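PDB 6Q64: endoglycosidase from Bacteroides thetaiotaomicron, which probably hydrolyses glycosidic bonds in complex N-glycans as a family 18 endoglycosidase. Local coordinates for residues A255-S260 with G293-Y298. The protein carries 1 engineered substitution. Numbering follows the deposited sequence.
Sequences AYWESS and GGITYY
Y298 lays its ring along the backbone of E258, S259 and S260. The carbonyl oxygen of E258 sits at the ring edge, near its plane, with E258 O 3.3 Å from Y298 CD1, while the CA of S260 lies over one face. With CG anti to the backbone N (chi1 -168°), the ring reaches across to the E258-S260 backbone. I295 is the second point of touch and works with both of its branches. Its CD1 reaches in between the two loops, 3.9 Å from E258 O and 4.0 Å from S259 CA. The CG2 methyl branches off separately, toward Y256 O, and meets the indole edge of W257 at CE3, 4.1 Å off. The same CD1 also sits over the centre of the Y297 ring, 3.7 Å above its plane, and S259 CB comes up to that ring obliquely, 4.0 Å from Y297 CE2. No hydrogen bond joins the two segments, which meet by van der Waals contact; just past them, S259 pairs through backbone hydrogen bonds with T299.

Polar groups behind this layer fix its position. Y298 OH hydrogen-bonds to D315, and Q312 takes Y256 O and, weakly, I295 N, so helix 311-317 ties both loops together. E258 turns its carboxylate from the contact to a salt bridge with K267. Replacing Y298 by an alanine would probably leave a gap beside the E258-S260 backbone and D315 without its hydroxyl partner. S260 occupies the N-cap position of helix 261-268. The contact packs the loop after strand 251-254 against the loop after helix 286-289, two connections following neighbouring parallel strands of the TIM-barrel fold of glycoside hydrolase family 18.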
loop_
_atom_site.group_PDB
_atom_site.type_symbol
_atom_site.label_atom_id
_atom_site.label_comp_id
_atom_site.label_asym_id
_atom_site.label_seq_id
_atom_site.Cartn_x
_atom_site.Cartn_y
_atom_site.Cartn_z
ATOM N N ALA A 255 -7.376 -8.227 5.501
ATOM C CA ALA A 255 -8.306 -9.390 5.480
ATOM C C ALA A 255 -7.570 -10.676 5.874
ATOM O O ALA A 255 -7.752 -11.713 5.195
ATOM C CB ALA A 255 -8.937 -9.538 4.111
ATOM N N TYR A 256 -6.798 -10.632 6.953
ATOM C CA TYR A 256 -5.893 -11.746 7.340
ATOM C C TYR A 256 -6.718 -12.998 7.727
ATOM O O TYR A 256 -6.503 -14.072 7.109
ATOM C CB TYR A 256 -4.946 -11.303 8.461
ATOM C CG TYR A 256 -4.065 -10.088 8.234
ATOM C CD1 TYR A 256 -3.684 -9.628 6.981
ATOM C CD2 TYR A 256 -3.531 -9.437 9.334
ATOM C CE1 TYR A 256 -2.819 -8.545 6.841
ATOM C CE2 TYR A 256 -2.674 -8.354 9.213
ATOM C CZ TYR A 256 -2.296 -7.908 7.962
ATOM O OH TYR A 256 -1.461 -6.812 7.920
ATOM N N TRP A 257 -7.645 -12.900 8.695
ATOM C CA TRP A 257 -8.246 -14.100 9.351
ATOM C C TRP A 257 -9.678 -14.371 8.872
ATOM O O TRP A 257 -10.337 -15.253 9.450
ATOM C CB TRP A 257 -8.181 -13.977 10.878
ATOM C CG TRP A 257 -6.910 -13.333 11.323
ATOM C CD1 TRP A 257 -6.745 -12.163 12.007
ATOM C CD2 TRP A 257 -5.594 -13.808 11.014
ATOM N NE1 TRP A 257 -5.415 -11.877 12.158
ATOM C CE2 TRP A 257 -4.683 -12.881 11.572
ATOM C CE3 TRP A 257 -5.112 -14.936 10.339
ATOM C CZ2 TRP A 257 -3.305 -13.066 11.489
ATOM C CZ3 TRP A 257 -3.754 -15.092 10.227
ATOM C CH2 TRP A 257 -2.871 -14.177 10.806
ATOM N N GLU A 258 -10.123 -13.707 7.816
ATOM C CA GLU A 258 -11.426 -13.991 7.191
ATOM C C GLU A 258 -11.410 -15.384 6.576
ATOM O O GLU A 258 -10.567 -15.627 5.768
ATOM C CB GLU A 258 -11.738 -12.922 6.148
ATOM C CG GLU A 258 -12.415 -11.688 6.729
ATOM C CD GLU A 258 -11.539 -10.740 7.527
ATOM O OE1 GLU A 258 -12.112 -9.961 8.291
ATOM O OE2 GLU A 258 -10.291 -10.768 7.377
ATOM N N SER A 259 -12.379 -16.238 6.857
ATOM C CA SER A 259 -12.338 -17.658 6.438
ATOM C C SER A 259 -13.302 -17.967 5.287
ATOM O O SER A 259 -13.420 -19.181 4.970
ATOM C CB SER A 259 -12.558 -18.549 7.647
ATOM O OG SER A 259 -13.898 -19.001 7.787
ATOM N N SER A 260 -13.967 -16.950 4.695
ATOM C CA SER A 260 -15.048 -17.075 3.655
ATOM C C SER A 260 -15.118 -15.840 2.755
ATOM O O SER A 260 -14.870 -14.723 3.239
ATOM C CB SER A 260 -16.400 -17.302 4.266
ATOM O OG SER A 260 -16.921 -16.099 4.820
ATOM N N GLY A 293 -0.057 -19.480 1.162
ATOM C CA GLY A 293 -0.907 -18.465 0.500
ATOM C C GLY A 293 -2.074 -18.067 1.391
ATOM O O GLY A 293 -3.237 -18.306 1.020
ATOM N N GLY A 294 -1.730 -17.582 2.579
ATOM C CA GLY A 294 -2.617 -17.313 3.722
ATOM C C GLY A 294 -3.141 -18.587 4.348
ATOM O O GLY A 294 -2.493 -19.609 4.172
ATOM N N ILE A 295 -4.307 -18.510 4.992
ATOM C CA ILE A 295 -4.835 -19.541 5.926
ATOM C C ILE A 295 -5.137 -20.824 5.149
ATOM O O ILE A 295 -5.350 -20.764 3.923
ATOM C CB ILE A 295 -6.070 -18.997 6.667
ATOM C CG1 ILE A 295 -7.214 -18.623 5.716
ATOM C CG2 ILE A 295 -5.691 -17.818 7.546
ATOM C CD1 ILE A 295 -8.586 -18.964 6.261
ATOM N N THR A 296 -5.190 -21.945 5.853
ATOM C CA THR A 296 -5.260 -23.281 5.220
ATOM C C THR A 296 -6.705 -23.770 5.169
ATOM O O THR A 296 -6.965 -24.733 4.414
ATOM C CB THR A 296 -4.359 -24.225 6.009
ATOM O OG1 THR A 296 -4.933 -24.225 7.310
ATOM C CG2 THR A 296 -2.928 -23.743 6.064
ATOM N N TYR A 297 -7.570 -23.116 5.956
ATOM C CA TYR A 297 -8.992 -23.462 6.210
ATOM C C TYR A 297 -9.928 -22.400 5.625
ATOM O O TYR A 297 -10.971 -22.145 6.199
ATOM C CB TYR A 297 -9.241 -23.560 7.714
ATOM C CG TYR A 297 -8.929 -22.310 8.498
ATOM C CD1 TYR A 297 -7.629 -21.999 8.853
ATOM C CD2 TYR A 297 -9.928 -21.455 8.921
ATOM C CE1 TYR A 297 -7.325 -20.866 9.593
ATOM C CE2 TYR A 297 -9.644 -20.318 9.661
ATOM C CZ TYR A 297 -8.335 -20.015 9.998
ATOM O OH TYR A 297 -8.036 -18.899 10.729
ATOM N N TYR A 298 -9.561 -21.779 4.513
ATOM C CA TYR A 298 -10.421 -20.812 3.787
ATOM C C TYR A 298 -11.388 -21.588 2.904
ATOM O O TYR A 298 -11.039 -22.722 2.480
ATOM C CB TYR A 298 -9.610 -19.872 2.901
ATOM C CG TYR A 298 -10.336 -18.677 2.335
ATOM C CD1 TYR A 298 -10.493 -17.517 3.083
ATOM C CD2 TYR A 298 -10.808 -18.673 1.029
ATOM C CE1 TYR A 298 -11.122 -16.395 2.558
ATOM C CE2 TYR A 298 -11.434 -17.562 0.486
ATOM C CZ TYR A 298 -11.595 -16.418 1.257
ATOM O OH TYR A 298 -12.168 -15.291 0.745
#